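Long-range contacts in AAA ATPase, central region (Enterococcus faecium, PDB 2R9G), which is probably a MgsA/RarA-type AAA+ ATPase that couples ATP hydrolysis to DNA maintenance, here represented by its helical C-terminal fragment: residues C[20-25]-C[54-59]; C[28-33]-C[97-102]. One frame throughout, in Å; residues are numbered along the deposited sequence.

Overall arrangement
Both contacts belong to the all-helical bundle that includes helices 14-26, 30-43, 46-61, 66-82 and 88-100, and they lie about 9 Å apart, centre to centre, on the same side of the chain's centre. Interaction 1 pairs helix 14-26 with helix 46-61; interaction 2 joins the start of helix 30-43 to the end of helix 88-100. Along the chain the segments alternate, 20-25, 28-33, 54-59, 97-102, so the two connections interlock. The turn between helices 14-26 and 30-43 couples them directly: Asp29 N probably donates to Ser24 O (3.0 Å), and Ile25 packs on Ala33. Both contacts also touch the third subunit of the four-chain assembly.

Interaction 1. Residues C[20-25]-C[54-59]; sequences AFQKSI and MVIGYE
With CG1 beside its backbone N (chi1 -64°), Ile56 sends its CD1 between Phe21, Gln22 and Ile25, while Gln22, its CG anti to the backbone N, runs past Ile56 in the opposite direction. This is a helix-helix contact of an all-alpha bundle: the short axes of the segments cross at a signed angle of -31° and come no nearer than 10.2 Å. Ile56 buries more surface in this contact than any other residue. Its CD1 lies 3.6 Å from Gln22 CA and meets the Phe21 ring obliquely at CE2, whereas its CG2 rests 3.7 Å from Ile25 CG2, the two side chains crossing at about a right angle. Behind this layer, Phe21 and Ile25 both reach Val95 of helix 88-100 and Leu53, which places the pair within the bundle's interior.

On the polar flank, the aliphatic part of Gln22 lies along Ile56 CG1, and the bend at chi2 delivers the amide toward Glu59. Asp60 takes a stronger hydrogen bond from the same NE2, while Arg26 holds the Glu59 carboxylate in a salt bridge through OE2. Amide and carboxylate planes are clearly turned against each other, and Gln22 NE2 gives Glu59 OE1 only a weak hydrogen bond of 3.2 Å, bent to 150°.

Interaction 2. Residues C[28-33]-C[97-102]; sequences SDVDAA and DLCLSP
Cys99 and Val30 meet where two helix ends come together, the N-terminal end of helix 30-43 against the C-terminal end of helix 88-100, with a Schellman motif closing the preceding helix 14-26 at Ser28. With SG beside its backbone N (chi1 -70°), Cys99 directs the sulfur toward the first turn of helix 30-43, where SG lies 3.7 Å from Ala33 CB. Its CB packs against Val30 CG2. That same methyl carries the contact with Leu100: Val30 CG2 stands 3.7 Å from Leu100 CG and touches both leucine methyls, so one valine branch fits against two consecutive side chains.

Backbone closeness accompanies this apolar patch. Ser28 CA approaches Cys99 O at 3.3 Å in a CA-H...O contact, and Lys103 NZ hydrogen-bonds both Ser28 OG and Cys99 O, linking the turn to the residues that follow helix 88-100.

Farther out, the positive phi of Ser28 (65°) allows the Schellman turn, which sets Asp29 as the N-cap of the next helix. At the end of helix 88-100, Ser101 OG bonds back to Asp97 O at 2.8 Å. Asp31 OD1 is hydrogen-bonded to the backbone N atoms of Tyr172 and Tyr173 of the third subunit, and OD2 to Tyr189 OH of that subunit. Asp29 caps its helix by accepting from Ala32 N, which meets OD1 at 3.1 Å from above the carboxylate plane.

Interaction 1. Residues C[20-25]-C[54-59]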
# COMPACT_ATOMS: atom_id res chain seq x y z
N ALA C 20 8.59 26.76 0.21
CA ALA C 20 7.28 27.16 0.72
C ALA C 20 6.23 26.05 0.67
O ALA C 20 5.37 25.96 1.53
CB ALA C 20 6.79 28.39 -0.00
N PHE C 21 6.32 25.21 -0.37
CA PHE C 21 5.52 23.99 -0.52
C PHE C 21 5.74 23.01 0.64
O PHE C 21 4.77 22.59 1.27
CB PHE C 21 5.85 23.35 -1.88
CG PHE C 21 5.10 22.07 -2.20
CD1 PHE C 21 3.71 22.03 -2.17
CD2 PHE C 21 5.79 20.93 -2.59
CE1 PHE C 21 3.03 20.87 -2.49
CE2 PHE C 21 5.11 19.76 -2.92
CZ PHE C 21 3.73 19.72 -2.86
N GLN C 22 7.00 22.66 0.93
CA GLN C 22 7.32 21.78 2.06
C GLN C 22 6.88 22.35 3.42
O GLN C 22 6.30 21.64 4.25
CB GLN C 22 8.81 21.38 2.07
CG GLN C 22 9.28 20.72 3.39
CD GLN C 22 10.35 19.65 3.23
OE1 GLN C 22 11.13 19.66 2.29
NE2 GLN C 22 10.39 18.73 4.18
N LYS C 23 7.14 23.65 3.61
CA LYS C 23 6.81 24.33 4.86
C LYS C 23 5.30 24.46 5.09
O LYS C 23 4.83 24.33 6.23
CB LYS C 23 7.52 25.70 4.92
CG LYS C 23 9.04 25.58 5.06
CD LYS C 23 9.74 26.91 4.85
CE LYS C 23 11.20 26.86 5.29
NZ LYS C 23 12.05 26.05 4.37
N SER C 24 4.54 24.68 4.01
CA SER C 24 3.07 24.70 4.07
C SER C 24 2.46 23.36 4.48
O SER C 24 1.56 23.32 5.33
CB SER C 24 2.45 25.13 2.73
OG SER C 24 2.81 26.45 2.36
N ILE C 25 2.94 22.26 3.89
CA ILE C 25 2.43 20.93 4.22
C ILE C 25 2.80 20.55 5.65
O ILE C 25 1.93 20.18 6.44
CB ILE C 25 2.89 19.82 3.22
CG1 ILE C 25 2.43 20.16 1.80
CG2 ILE C 25 2.31 18.47 3.63
CD1 ILE C 25 2.82 19.17 0.72
N MET C 54 7.52 13.01 -1.80
CA MET C 54 7.98 11.83 -1.05
C MET C 54 8.84 12.21 0.17
O MET C 54 8.71 11.59 1.22
CB MET C 54 8.71 10.82 -1.95
CG MET C 54 7.80 10.08 -2.93
SD MET C 54 8.61 8.89 -4.02
CE MET C 54 9.62 9.93 -5.06
N VAL C 55 9.70 13.22 0.01
CA VAL C 55 10.50 13.74 1.13
C VAL C 55 9.61 14.28 2.24
O VAL C 55 9.80 13.92 3.41
CB VAL C 55 11.50 14.86 0.68
CG1 VAL C 55 12.14 15.56 1.90
CG2 VAL C 55 12.59 14.28 -0.18
N ILE C 56 8.62 15.10 1.88
CA ILE C 56 7.72 15.73 2.85
C ILE C 56 6.96 14.68 3.67
O ILE C 56 6.99 14.72 4.90
CB ILE C 56 6.73 16.72 2.18
CG1 ILE C 56 7.47 17.90 1.56
CG2 ILE C 56 5.74 17.25 3.20
CD1 ILE C 56 6.70 18.58 0.44
N GLY C 57 6.33 13.72 2.99
CA GLY C 57 5.55 12.68 3.63
C GLY C 57 6.35 11.87 4.63
O GLY C 57 5.87 11.56 5.72
N TYR C 58 7.58 11.56 4.27
CA TYR C 58 8.45 10.78 5.13
C TYR C 58 9.20 11.60 6.18
O TYR C 58 9.58 11.07 7.22
CB TYR C 58 9.43 9.96 4.32
CG TYR C 58 8.84 8.74 3.64
CD1 TYR C 58 8.44 7.62 4.38
CD2 TYR C 58 8.72 8.68 2.25
CE1 TYR C 58 7.92 6.49 3.74
CE2 TYR C 58 8.20 7.56 1.62
CZ TYR C 58 7.80 6.48 2.36
OH TYR C 58 7.30 5.38 1.71
N GLU C 59 9.46 12.87 5.89
CA GLU C 59 10.16 13.74 6.83
C GLU C 59 9.21 14.28 7.88
O GLU C 59 9.45 14.15 9.07
CB GLU C 59 10.84 14.91 6.10
CG GLU C 59 11.73 15.76 6.99
CD GLU C 59 12.31 16.96 6.27
OE1 GLU C 59 12.80 16.83 5.12
OE2 GLU C 59 12.28 18.06 6.86

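Interaction 2. Residues C[28-33]-C[97-102]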
# COMPACT_ATOMS: atom_id res chain seq x y z
N SER C 28 0.60 22.29 8.11
CA SER C 28 -0.82 21.91 8.08
C SER C 28 -1.75 22.90 7.38
O SER C 28 -2.95 22.97 7.67
CB SER C 28 -1.35 21.55 9.49
OG SER C 28 -0.62 20.48 10.07
N ASP C 29 -1.21 23.66 6.43
CA ASP C 29 -2.00 24.64 5.69
C ASP C 29 -2.33 24.10 4.31
O ASP C 29 -1.53 24.23 3.38
CB ASP C 29 -1.23 25.97 5.58
CG ASP C 29 -2.11 27.14 5.16
OD1 ASP C 29 -3.08 26.96 4.39
OD2 ASP C 29 -1.81 28.28 5.58
N VAL C 30 -3.51 23.50 4.18
CA VAL C 30 -3.97 22.91 2.91
C VAL C 30 -3.94 23.91 1.76
O VAL C 30 -3.38 23.64 0.70
CB VAL C 30 -5.39 22.32 3.01
CG1 VAL C 30 -5.79 21.64 1.72
CG2 VAL C 30 -5.48 21.34 4.14
N ASP C 31 -4.52 25.09 1.99
CA ASP C 31 -4.73 26.09 0.94
C ASP C 31 -3.43 26.67 0.42
O ASP C 31 -3.29 26.88 -0.78
CB ASP C 31 -5.66 27.19 1.45
CG ASP C 31 -7.01 26.66 1.88
OD1 ASP C 31 -7.72 26.08 1.02
OD2 ASP C 31 -7.35 26.80 3.07
N ALA C 32 -2.48 26.89 1.32
CA ALA C 32 -1.17 27.39 0.95
C ALA C 32 -0.38 26.32 0.21
O ALA C 32 0.29 26.61 -0.77
CB ALA C 32 -0.41 27.86 2.16
N ALA C 33 -0.49 25.07 0.67
CA ALA C 33 0.20 23.95 0.02
C ALA C 33 -0.33 23.70 -1.38
O ALA C 33 0.43 23.38 -2.30
CB ALA C 33 0.10 22.70 0.85
N ASP C 97 -4.19 15.15 2.27
CA ASP C 97 -3.99 14.08 3.24
C ASP C 97 -2.77 14.33 4.13
O ASP C 97 -2.86 14.19 5.34
CB ASP C 97 -3.86 12.72 2.51
CG ASP C 97 -3.80 11.52 3.46
OD1 ASP C 97 -4.10 11.64 4.67
OD2 ASP C 97 -3.44 10.42 2.98
N LEU C 98 -1.64 14.70 3.52
CA LEU C 98 -0.41 14.97 4.27
C LEU C 98 -0.54 16.18 5.19
O LEU C 98 -0.13 16.12 6.35
CB LEU C 98 0.78 15.15 3.33
CG LEU C 98 1.37 13.95 2.58
CD1 LEU C 98 2.60 14.41 1.78
CD2 LEU C 98 1.70 12.77 3.52
N CYS C 99 -1.11 17.27 4.67
CA CYS C 99 -1.39 18.49 5.45
C CYS C 99 -2.21 18.23 6.70
O CYS C 99 -1.99 18.86 7.73
CB CYS C 99 -2.17 19.53 4.62
SG CYS C 99 -1.22 20.30 3.29
N LEU C 100 -3.16 17.30 6.63
CA LEU C 100 -4.13 17.15 7.71
C LEU C 100 -3.88 15.95 8.64
O LEU C 100 -4.54 15.82 9.68
CB LEU C 100 -5.56 17.19 7.15
CG LEU C 100 -5.98 18.54 6.56
CD1 LEU C 100 -7.35 18.48 5.85
CD2 LEU C 100 -5.97 19.65 7.62
N SER C 101 -2.92 15.11 8.27
CA SER C 101 -2.50 13.97 9.07
C SER C 101 -1.60 14.41 10.22
O SER C 101 -1.05 15.51 10.17
CB SER C 101 -1.75 12.96 8.19
OG SER C 101 -2.67 12.29 7.35
N PRO C 102 -1.48 13.57 11.28
CA PRO C 102 -0.51 13.86 12.34
C PRO C 102 0.92 13.97 11.83
O PRO C 102 1.35 13.19 10.97
CB PRO C 102 -0.65 12.65 13.27
CG PRO C 102 -2.06 12.21 13.07
CD PRO C 102 -2.28 12.38 11.60